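Local coordinates for p-47 protein (PDB 5WIX) that is of unknown function but has the BPI-like TULIP fold, many of whose members bind lipids in elongated tubular domains, and so may bind a lipid-like ligand, at residues 102-107 and 139-144; 66-71 and 79-84; 56-61 and 156-161; 47-52 and 166-171. One frame throughout, in Å; residues are numbered along the deposited sequence.

Interaction 1: residues 102-107 and 139-144; sequences IPILEI and VSDLSG
Ile104 faces two residues of the facing strand segment, Asp141 and Leu142. This is a classic beta bulge in an antiparallel strand pair. Ile104 O accepts from both Asp141 N (2.7 Å) and Leu142 N (3.2 Å). Ile104 N returns a nearly straight bond to Leu142 O (2.9 Å). The Ile104 and Leu142 side chains share one face and meet at their CB atoms, 4.0 Å apart. Asp141 crosses Ile104 at about a right angle, with its CB near Ile104 CG2. It also lies across Glu106, where Asp141 OD2 is 3.2 Å from Glu106 CG. The two carboxylates are turned 72° against each other. Asp141 CG stands beside its own backbone N (chi1 -62°), which carries the carboxylate toward Glu106. Arg79 forms a salt bridge with Asp141 OD2 and a weak, long ion pair with Glu106 OE1, so it probably offsets the two negative charges. Beyond the bulge, Glu106 and Val139 form a regular hydrogen-bonded pair. Leu105 points to the other face, and its CD2 lies 4.0 Å from Ser140 OG. That face meets helix 153-159 through Leu105 on Ile159 and Ser140 on Lys156. Strand 78-85 is hydrogen-bonded to the far edge of strand 104-113.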
# COMPACT_ATOMS: atom_id res chain seq x y z
N ILE A 102 -21.49 -23.73 18.70
CA ILE A 102 -20.60 -22.92 17.87
C ILE A 102 -21.40 -22.06 16.88
O ILE A 102 -21.64 -22.48 15.74
CB ILE A 102 -19.59 -23.80 17.13
CG1 ILE A 102 -18.90 -24.74 18.12
CG2 ILE A 102 -18.57 -22.94 16.42
CD1 ILE A 102 -17.94 -25.71 17.48
N PRO A 103 -21.82 -20.87 17.34
CA PRO A 103 -22.57 -19.92 16.52
C PRO A 103 -21.68 -19.22 15.51
O PRO A 103 -20.47 -19.08 15.71
CB PRO A 103 -23.14 -18.93 17.53
CG PRO A 103 -22.29 -19.05 18.74
CD PRO A 103 -21.74 -20.44 18.76
N ILE A 104 -22.29 -18.77 14.43
CA ILE A 104 -21.55 -18.02 13.43
C ILE A 104 -22.20 -16.67 13.19
O ILE A 104 -23.37 -16.57 12.77
CB ILE A 104 -21.44 -18.80 12.12
CG1 ILE A 104 -20.64 -20.08 12.35
CG2 ILE A 104 -20.82 -17.93 11.04
CD1 ILE A 104 -20.17 -20.76 11.09
N LEU A 105 -21.42 -15.63 13.47
CA LEU A 105 -21.88 -14.25 13.41
C LEU A 105 -21.22 -13.50 12.27
O LEU A 105 -20.17 -13.89 11.77
CB LEU A 105 -21.58 -13.54 14.72
CG LEU A 105 -21.93 -14.37 15.95
CD1 LEU A 105 -21.39 -13.75 17.23
CD2 LEU A 105 -23.44 -14.46 15.99
N GLU A 106 -21.85 -12.41 11.87
CA GLU A 106 -21.21 -11.38 11.06
C GLU A 106 -21.22 -10.12 11.89
O GLU A 106 -22.26 -9.76 12.45
CB GLU A 106 -21.93 -11.15 9.73
CG GLU A 106 -21.54 -12.11 8.62
CD GLU A 106 -22.19 -11.73 7.31
OE1 GLU A 106 -21.61 -12.04 6.24
OE2 GLU A 106 -23.27 -11.10 7.34
N ILE A 107 -20.07 -9.45 12.00
CA ILE A 107 -19.97 -8.23 12.80
C ILE A 107 -19.29 -7.06 12.06
O ILE A 107 -18.51 -7.27 11.13
CB ILE A 107 -19.20 -8.48 14.10
CG1 ILE A 107 -19.49 -9.86 14.66
CG2 ILE A 107 -19.56 -7.44 15.14
CD1 ILE A 107 -19.04 -10.03 16.09
N VAL A 139 -25.30 -9.67 12.79
CA VAL A 139 -26.23 -10.60 12.16
C VAL A 139 -25.86 -12.02 12.64
O VAL A 139 -24.70 -12.30 12.95
CB VAL A 139 -26.21 -10.44 10.58
CG1 VAL A 139 -26.67 -11.70 9.87
CG2 VAL A 139 -27.07 -9.25 10.14
N SER A 140 -26.85 -12.89 12.78
CA SER A 140 -26.59 -14.28 13.13
C SER A 140 -26.75 -15.13 11.88
O SER A 140 -27.79 -15.09 11.20
CB SER A 140 -27.55 -14.73 14.24
OG SER A 140 -27.02 -15.81 14.97
N ASP A 141 -25.71 -15.90 11.54
CA ASP A 141 -25.75 -16.66 10.30
C ASP A 141 -26.16 -18.06 10.59
O ASP A 141 -27.12 -18.56 10.01
CB ASP A 141 -24.40 -16.65 9.59
CG ASP A 141 -23.98 -15.27 9.18
OD1 ASP A 141 -24.84 -14.36 9.20
OD2 ASP A 141 -22.80 -15.08 8.85
N LEU A 142 -25.42 -18.71 11.48
CA LEU A 142 -25.78 -20.01 12.01
C LEU A 142 -25.89 -19.90 13.49
O LEU A 142 -25.19 -19.09 14.09
CB LEU A 142 -24.75 -21.06 11.66
CG LEU A 142 -25.15 -21.89 10.46
CD1 LEU A 142 -23.92 -22.62 10.01
CD2 LEU A 142 -26.25 -22.84 10.88
N SER A 143 -26.73 -20.72 14.10
CA SER A 143 -27.04 -20.51 15.50
C SER A 143 -26.14 -21.32 16.41
O SER A 143 -25.83 -20.88 17.51
CB SER A 143 -28.50 -20.84 15.74
OG SER A 143 -28.76 -20.66 17.12
N GLY A 144 -25.71 -22.48 15.93
CA GLY A 144 -24.89 -23.37 16.73
C GLY A 144 -24.71 -24.71 16.09
O GLY A 144 -25.51 -25.13 15.26

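Interaction 2: residues 66-71 and 79-84; sequences NWEIIN and RIKIFI
Trp67 and Ile82 lie side by side and point the same way from two antiparallel strands. Ile82 CD1 sits over one face of the indole, 4.0 Å from the centroid of the Trp67 five-membered ring, in a CH-pi contact. Ile82 CG1 stands beside its own backbone N (chi1 -49°), and a bend at chi2 (-56°) folds CD1 over the ring. Ile80 reaches the six-membered part of the indole obliquely, with its CD1 3.8 Å from Trp67 CE3. Its other branch, CG2, packs 3.8 Å from Ile69 CG1. These four residues form one face of the hairpin. Helix 31-42 runs beside strand 58-70 and touches Trp67 and Ile69, as well as Asn66 and Glu68. Backbone bonds tie the strands. The firm ones include Lys81 N to Glu68 O and Ile70 N to Arg79 O. The bond from Asn66 N to Phe83 O is weak. On the other face lies the Phe83 ring; the backbone Asn66 O, which accepts Phe83 N, is near the ring's edge. Glu68 OE1 approaches that ring obliquely, 3.7 Å from Phe83 CZ. Ile70 CD1 rests on the aliphatic part of Arg79, 3.6 Å from Arg79 CD. The guanidinium continues to a salt bridge with Asp141. Glu68 OE2 and Lys81 NZ are 4.6 Å apart, beyond a salt bridge, and any attraction between them is probably mild. The hairpin therefore has one apolar face and one mixed face. On the mixed face Ile70 and the Phe83 ring pack against carbon and oxygen atoms of Arg79 and Glu68, while the Arg79 charge is met by Asp141.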
# COMPACT_ATOMS: atom_id res chain seq x y z
N ASN A 66 -12.69 -19.58 22.01
CA ASN A 66 -11.95 -18.96 20.91
C ASN A 66 -12.89 -18.24 19.94
O ASN A 66 -14.06 -18.62 19.82
CB ASN A 66 -11.15 -20.02 20.16
CG ASN A 66 -10.14 -19.41 19.19
OD1 ASN A 66 -9.55 -18.37 19.47
ND2 ASN A 66 -9.96 -20.06 18.05
N TRP A 67 -12.39 -17.19 19.28
CA TRP A 67 -13.09 -16.63 18.11
C TRP A 67 -12.19 -16.78 16.89
O TRP A 67 -10.96 -16.72 16.99
CB TRP A 67 -13.46 -15.15 18.30
CG TRP A 67 -14.34 -14.84 19.47
CD1 TRP A 67 -14.69 -15.69 20.48
CD2 TRP A 67 -14.97 -13.59 19.76
NE1 TRP A 67 -15.50 -15.05 21.38
CE2 TRP A 67 -15.69 -13.75 20.96
CE3 TRP A 67 -15.01 -12.35 19.13
CZ2 TRP A 67 -16.43 -12.73 21.54
CZ3 TRP A 67 -15.74 -11.33 19.71
CH2 TRP A 67 -16.44 -11.53 20.90
N GLU A 68 -12.82 -16.97 15.74
CA GLU A 68 -12.07 -17.33 14.53
C GLU A 68 -12.73 -16.69 13.32
O GLU A 68 -13.85 -17.05 12.94
CB GLU A 68 -12.00 -18.85 14.38
CG GLU A 68 -11.26 -19.35 13.16
CD GLU A 68 -11.33 -20.87 13.05
OE1 GLU A 68 -11.17 -21.55 14.09
OE2 GLU A 68 -11.57 -21.37 11.93
N ILE A 69 -12.03 -15.73 12.74
CA ILE A 69 -12.52 -15.01 11.58
C ILE A 69 -12.53 -15.96 10.38
O ILE A 69 -11.61 -16.78 10.22
CB ILE A 69 -11.65 -13.78 11.30
CG1 ILE A 69 -11.38 -13.06 12.63
CG2 ILE A 69 -12.31 -12.85 10.29
CD1 ILE A 69 -10.29 -12.03 12.55
N ILE A 70 -13.58 -15.89 9.56
CA ILE A 70 -13.70 -16.78 8.40
C ILE A 70 -14.20 -16.01 7.18
O ILE A 70 -14.56 -14.83 7.27
CB ILE A 70 -14.66 -18.01 8.65
CG1 ILE A 70 -16.14 -17.61 8.65
CG2 ILE A 70 -14.29 -18.77 9.93
CD1 ILE A 70 -17.12 -18.79 8.58
N ASN A 71 -14.24 -16.70 6.04
CA ASN A 71 -14.79 -16.14 4.81
C ASN A 71 -16.25 -15.73 4.94
O ASN A 71 -16.90 -16.03 5.93
CB ASN A 71 -14.69 -17.15 3.66
CG ASN A 71 -13.27 -17.39 3.21
OD1 ASN A 71 -12.38 -17.63 4.02
ND2 ASN A 71 -13.04 -17.34 1.90
N ARG A 79 -17.04 -12.05 9.24
CA ARG A 79 -17.84 -13.18 9.68
C ARG A 79 -16.97 -14.05 10.56
O ARG A 79 -15.86 -14.42 10.16
CB ARG A 79 -18.39 -14.00 8.51
CG ARG A 79 -18.95 -15.35 8.94
CD ARG A 79 -19.44 -16.17 7.77
NE ARG A 79 -20.38 -15.42 6.95
CZ ARG A 79 -21.11 -15.98 5.98
NH1 ARG A 79 -20.99 -17.28 5.73
NH2 ARG A 79 -21.96 -15.23 5.27
N ILE A 80 -17.46 -14.38 11.76
CA ILE A 80 -16.61 -15.09 12.70
C ILE A 80 -17.30 -16.25 13.40
O ILE A 80 -18.47 -16.20 13.74
CB ILE A 80 -16.04 -14.14 13.79
CG1 ILE A 80 -17.16 -13.51 14.61
CG2 ILE A 80 -15.17 -13.04 13.16
CD1 ILE A 80 -16.63 -12.65 15.73
N LYS A 81 -16.52 -17.30 13.60
CA LYS A 81 -16.93 -18.52 14.28
C LYS A 81 -16.74 -18.33 15.79
O LYS A 81 -15.66 -17.98 16.25
CB LYS A 81 -16.10 -19.70 13.75
CG LYS A 81 -16.67 -21.08 13.95
CD LYS A 81 -15.79 -22.15 13.28
CE LYS A 81 -15.85 -22.09 11.75
NZ LYS A 81 -15.57 -23.43 11.13
N ILE A 82 -17.80 -18.56 16.57
CA ILE A 82 -17.73 -18.39 18.02
C ILE A 82 -17.70 -19.75 18.73
O ILE A 82 -18.64 -20.54 18.62
CB ILE A 82 -18.92 -17.56 18.54
CG1 ILE A 82 -19.07 -16.29 17.72
CG2 ILE A 82 -18.71 -17.18 19.98
CD1 ILE A 82 -17.84 -15.46 17.69
N PHE A 83 -16.62 -20.04 19.45
CA PHE A 83 -16.52 -21.28 20.20
C PHE A 83 -16.82 -21.03 21.68
O PHE A 83 -16.04 -20.37 22.37
CB PHE A 83 -15.13 -21.92 20.08
CG PHE A 83 -14.73 -22.31 18.67
CD1 PHE A 83 -14.53 -23.65 18.35
CD2 PHE A 83 -14.50 -21.35 17.70
CE1 PHE A 83 -14.13 -24.01 17.07
CE2 PHE A 83 -14.11 -21.71 16.41
CZ PHE A 83 -13.93 -23.04 16.10
N ILE A 84 -17.95 -21.54 22.17
CA ILE A 84 -18.23 -21.49 23.59
C ILE A 84 -17.75 -22.79 24.20
O ILE A 84 -17.90 -23.83 23.58
CB ILE A 84 -19.73 -21.29 23.87
CG1 ILE A 84 -20.36 -20.44 22.75
CG2 ILE A 84 -19.94 -20.68 25.25
CD1 ILE A 84 -21.75 -19.91 23.06

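Interaction 3: residues 56-61 and 156-161; sequences KKQEIK and KLLISA
Leu158 projects from the short helix 153-159 toward the beginning of strand 58-70, between Gln58 and Ile60. This is helix-on-sheet packing within the BPI-like TULIP fold. Gln58 and Ile60 are two residues apart, so both point to the same side of the strand, while Glu59 between them points away. Leu158 CG stands beside its backbone N (chi1 -82°), and the two methyls part from there. CD1 goes to Ile60 and lies 3.6 Å from Ile60 CG2. CD2 goes to Gln58 and lies 3.5 Å from Gln58 OE1. The Ile60 and Leu158 side chains slide past each other in opposite directions, whereas Gln58 crosses Leu158 at a slant. In Ile60, CG1 sits between the backbone N and the carbonyl carbon (chi1 61°). This turns CD1 toward the helix, where it meets Ile159, whose CA is 4.0 Å from Ile60 CD1. The extended Gln58 chain reaches across the leucine, and its OE1 also comes within 4.2 Å of Leu157 CD2. The contact is small and mainly apolar. Phe89 of strand 87-91 touches both Ile60 and Leu158 and so widens the apolar patch. Strand 48-53 pairs with strand 58-70 through Tyr51 and Ile60. Within the segment 156-161, Ser160 OG donates a hydrogen bond to Lys156 O at 3.0 Å.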
# COMPACT_ATOMS: atom_id res chain seq x y z
N LYS A 56 -38.54 -10.25 32.07
CA LYS A 56 -38.95 -11.12 30.96
C LYS A 56 -38.44 -12.56 31.14
O LYS A 56 -38.61 -13.40 30.25
CB LYS A 56 -38.46 -10.55 29.62
CG LYS A 56 -38.85 -9.09 29.37
CD LYS A 56 -40.34 -8.84 29.52
CE LYS A 56 -40.69 -7.35 29.44
NZ LYS A 56 -42.14 -7.07 29.68
N LYS A 57 -37.84 -12.84 32.30
CA LYS A 57 -37.40 -14.18 32.68
C LYS A 57 -36.40 -14.77 31.69
O LYS A 57 -36.47 -15.95 31.37
CB LYS A 57 -38.60 -15.13 32.81
N GLN A 58 -35.46 -13.94 31.23
CA GLN A 58 -34.44 -14.41 30.28
C GLN A 58 -33.02 -14.13 30.79
O GLN A 58 -32.79 -13.13 31.48
CB GLN A 58 -34.66 -13.75 28.91
CG GLN A 58 -36.06 -13.93 28.35
CD GLN A 58 -36.23 -13.29 26.98
OE1 GLN A 58 -35.57 -13.68 26.01
NE2 GLN A 58 -37.12 -12.31 26.89
N GLU A 59 -32.08 -15.02 30.47
CA GLU A 59 -30.66 -14.80 30.80
C GLU A 59 -29.67 -15.75 30.10
O GLU A 59 -30.00 -16.90 29.78
CB GLU A 59 -30.46 -14.87 32.32
CG GLU A 59 -30.71 -16.24 32.94
CD GLU A 59 -30.45 -16.25 34.44
OE1 GLU A 59 -30.63 -17.32 35.07
OE2 GLU A 59 -30.08 -15.19 34.99
N ILE A 60 -28.45 -15.25 29.85
CA ILE A 60 -27.31 -16.06 29.38
C ILE A 60 -26.01 -15.72 30.09
O ILE A 60 -25.76 -14.57 30.46
CB ILE A 60 -27.02 -15.90 27.87
CG1 ILE A 60 -26.66 -14.46 27.52
CG2 ILE A 60 -28.19 -16.32 27.04
CD1 ILE A 60 -26.17 -14.33 26.12
N LYS A 61 -25.18 -16.74 30.26
CA LYS A 61 -23.82 -16.56 30.74
C LYS A 61 -22.89 -17.31 29.80
O LYS A 61 -22.79 -18.53 29.88
CB LYS A 61 -23.66 -17.05 32.18
N LYS A 156 -30.62 -16.73 19.73
CA LYS A 156 -30.23 -15.65 18.84
C LYS A 156 -30.68 -14.28 19.37
O LYS A 156 -29.88 -13.34 19.41
CB LYS A 156 -30.77 -15.90 17.44
CG LYS A 156 -30.24 -17.18 16.81
CD LYS A 156 -31.12 -17.53 15.64
CE LYS A 156 -30.33 -18.11 14.50
NZ LYS A 156 -30.86 -19.45 14.05
N LEU A 157 -31.94 -14.17 19.78
CA LEU A 157 -32.44 -12.94 20.40
C LEU A 157 -31.52 -12.54 21.55
O LEU A 157 -31.13 -11.37 21.68
CB LEU A 157 -33.89 -13.12 20.90
CG LEU A 157 -34.51 -12.08 21.84
CD1 LEU A 157 -34.31 -10.63 21.35
CD2 LEU A 157 -36.01 -12.37 22.09
N LEU A 158 -31.14 -13.53 22.35
CA LEU A 158 -30.35 -13.28 23.55
C LEU A 158 -28.86 -13.04 23.28
O LEU A 158 -28.31 -12.10 23.83
CB LEU A 158 -30.51 -14.42 24.55
CG LEU A 158 -31.76 -14.35 25.44
CD1 LEU A 158 -31.59 -15.30 26.62
CD2 LEU A 158 -32.11 -12.93 25.90
N ILE A 159 -28.20 -13.85 22.45
CA ILE A 159 -26.77 -13.60 22.27
C ILE A 159 -26.55 -12.35 21.46
O ILE A 159 -25.42 -11.99 21.24
CB ILE A 159 -25.99 -14.73 21.56
CG1 ILE A 159 -26.27 -14.73 20.05
CG2 ILE A 159 -26.22 -16.07 22.22
CD1 ILE A 159 -25.02 -14.92 19.22
N SER A 160 -27.61 -11.70 21.01
CA SER A 160 -27.43 -10.38 20.43
C SER A 160 -27.54 -9.35 21.55
O SER A 160 -27.30 -8.17 21.33
CB SER A 160 -28.49 -10.07 19.39
OG SER A 160 -28.36 -10.96 18.28
N ALA A 161 -27.71 -9.88 22.74
CA ALA A 161 -27.50 -9.12 23.94
C ALA A 161 -26.01 -9.19 24.28
O ALA A 161 -25.62 -9.04 25.42
CB ALA A 161 -28.34 -9.68 25.06

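Interaction 4: residues 47-52 and 166-171; sequences IEFLYS and EKQVSY
Phe49 meets Gln168 and Val169 in a small edge-on contact between a sheet strand and a loop of the TULIP fold. Phe49 lies on strand 48-53. Gln168 and Val169 belong to the loop between helix 153-159 and strand 174-177. Residues 166-168 have helical backbone angles, and Val169 N bonds back to Glu166 O, so this part of the loop makes a tight turn. Both partners come to the edge of the phenyl ring, near its plane. Gln168 CD is 3.8 Å from Phe49 CE1, and Gln168 CG lies beside it. The amide plane stands almost upright to the ring, at 86°. The Gln168 and Phe49 side chains run past each other in opposite directions. Gln168 CG is anti to the backbone N (chi1 176°), and a bend at chi2 (145°) brings the amide against the strand backbone at Ile47 and Glu48. There Gln168 NE2 is 3.5 Å from Ile47 CA and 3.4 Å from Glu48 O. A weak hydrogen bond joins NE2 to Lys46 O. The Phe49 ring has aromatic neighbours too: Phe64 in an edge-to-face pair, and Phe162. Helix 31-42 borders the contact, with Ile42 on Ile47 and Tyr41 on Val169. The Val169 and Phe49 side chains meet at about a right angle, and Val169 CG2 sits at the ring edge, 3.8 Å from Phe49 CZ.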
# COMPACT_ATOMS: atom_id res chain seq x y z
N ILE A 47 -13.26 -12.88 30.06
CA ILE A 47 -14.28 -12.70 29.02
C ILE A 47 -15.56 -13.51 29.27
O ILE A 47 -15.84 -14.48 28.56
CB ILE A 47 -13.73 -13.06 27.62
CG1 ILE A 47 -14.74 -12.73 26.52
CG2 ILE A 47 -13.32 -14.54 27.57
CD1 ILE A 47 -14.18 -12.76 25.08
N GLU A 48 -16.32 -13.09 30.27
CA GLU A 48 -17.63 -13.68 30.52
C GLU A 48 -18.70 -12.62 30.20
O GLU A 48 -18.54 -11.44 30.53
CB GLU A 48 -17.73 -14.21 31.97
CG GLU A 48 -18.54 -13.38 32.98
CD GLU A 48 -18.56 -13.98 34.39
OE1 GLU A 48 -17.92 -15.03 34.61
OE2 GLU A 48 -19.22 -13.40 35.27
N PHE A 49 -19.75 -13.05 29.52
CA PHE A 49 -20.85 -12.17 29.10
C PHE A 49 -22.15 -12.49 29.84
O PHE A 49 -22.64 -13.61 29.78
CB PHE A 49 -21.09 -12.27 27.59
CG PHE A 49 -20.07 -11.53 26.77
CD1 PHE A 49 -19.05 -10.83 27.37
CD2 PHE A 49 -20.15 -11.54 25.38
CE1 PHE A 49 -18.12 -10.15 26.62
CE2 PHE A 49 -19.22 -10.87 24.62
CZ PHE A 49 -18.20 -10.17 25.24
N LEU A 50 -22.69 -11.49 30.52
CA LEU A 50 -23.93 -11.68 31.26
C LEU A 50 -24.99 -10.70 30.78
O LEU A 50 -24.71 -9.54 30.49
CB LEU A 50 -23.69 -11.51 32.77
CG LEU A 50 -22.64 -12.41 33.44
CD1 LEU A 50 -22.20 -11.82 34.77
CD2 LEU A 50 -23.15 -13.83 33.64
N TYR A 51 -26.22 -11.21 30.67
CA TYR A 51 -27.36 -10.38 30.38
C TYR A 51 -28.59 -11.02 30.99
O TYR A 51 -28.77 -12.23 30.92
CB TYR A 51 -27.55 -10.17 28.87
CG TYR A 51 -28.72 -9.27 28.53
CD1 TYR A 51 -28.56 -7.89 28.46
CD2 TYR A 51 -29.98 -9.79 28.30
CE1 TYR A 51 -29.64 -7.06 28.15
CE2 TYR A 51 -31.05 -8.98 28.00
CZ TYR A 51 -30.88 -7.62 27.93
OH TYR A 51 -31.96 -6.82 27.62
N SER A 52 -29.43 -10.20 31.62
CA SER A 52 -30.68 -10.67 32.17
C SER A 52 -31.76 -9.65 31.88
O SER A 52 -31.76 -8.55 32.43
CB SER A 52 -30.57 -10.93 33.68
OG SER A 52 -30.67 -9.73 34.43
N GLU A 166 -20.17 -4.58 24.88
CA GLU A 166 -19.41 -4.05 23.76
C GLU A 166 -18.03 -3.57 24.19
O GLU A 166 -17.01 -3.94 23.59
CB GLU A 166 -20.17 -2.89 23.10
CG GLU A 166 -19.67 -2.50 21.71
CD GLU A 166 -18.57 -1.47 21.74
OE1 GLU A 166 -18.47 -0.73 22.75
OE2 GLU A 166 -17.82 -1.39 20.75
N LYS A 167 -18.02 -2.76 25.24
CA LYS A 167 -16.81 -2.17 25.78
C LYS A 167 -15.82 -3.22 26.27
O LYS A 167 -14.61 -2.99 26.28
CB LYS A 167 -17.16 -1.20 26.91
CG LYS A 167 -18.07 -0.05 26.47
CD LYS A 167 -18.39 0.89 27.63
CE LYS A 167 -19.13 2.13 27.15
NZ LYS A 167 -19.33 3.11 28.25
N GLN A 168 -16.35 -4.37 26.68
CA GLN A 168 -15.52 -5.43 27.25
C GLN A 168 -14.49 -5.95 26.26
O GLN A 168 -13.37 -6.29 26.64
CB GLN A 168 -16.39 -6.58 27.75
CG GLN A 168 -15.59 -7.75 28.27
CD GLN A 168 -16.27 -8.43 29.43
OE1 GLN A 168 -17.25 -7.92 29.97
NE2 GLN A 168 -15.74 -9.59 29.82
N VAL A 169 -14.86 -6.01 24.98
CA VAL A 169 -13.91 -6.41 23.95
C VAL A 169 -13.24 -5.22 23.27
O VAL A 169 -13.77 -4.62 22.34
CB VAL A 169 -14.58 -7.26 22.87
CG1 VAL A 169 -13.54 -7.72 21.85
CG2 VAL A 169 -15.28 -8.44 23.50
N SER A 170 -12.05 -4.87 23.75
CA SER A 170 -11.34 -3.72 23.22
C SER A 170 -10.19 -4.11 22.30
O SER A 170 -9.18 -3.42 22.24
CB SER A 170 -10.82 -2.85 24.38
OG SER A 170 -9.98 -3.60 25.25
N TYR A 171 -10.35 -5.22 21.57
CA TYR A 171 -9.25 -5.71 20.75
C TYR A 171 -8.95 -4.82 19.57
O TYR A 171 -9.86 -4.37 18.87
CB TYR A 171 -9.51 -7.12 20.24
CG TYR A 171 -8.33 -7.62 19.46
CD1 TYR A 171 -7.10 -7.77 20.08
CD2 TYR A 171 -8.43 -7.91 18.10
CE1 TYR A 171 -5.99 -8.20 19.39
CE2 TYR A 171 -7.32 -8.35 17.39
CZ TYR A 171 -6.10 -8.49 18.04
OH TYR A 171 -4.98 -8.92 17.37

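How the interactions relate
All four contacts belong to one antiparallel sheet and its coverings, on the same side of the chain's centre. Interactions 1 and 2 are neighbours, with centres 9 Å apart, and are joined by backbone bonds between strands 104-113 and 78-85. Interactions 2 and 3 share strand 58-70, but their nearest atoms are about 6 Å apart. Interactions 3 and 4 lie 13 Å apart between centres and meet where strand 48-53 pairs with strand 58-70. Trp67 touches Ile47 and Val169, linking interactions 2 and 4. Along the chain, 2 closes before 1 opens; both are nested within 3, and 3 within 4. Close and distant chain parts thus jointly build this end of the elongated molecule.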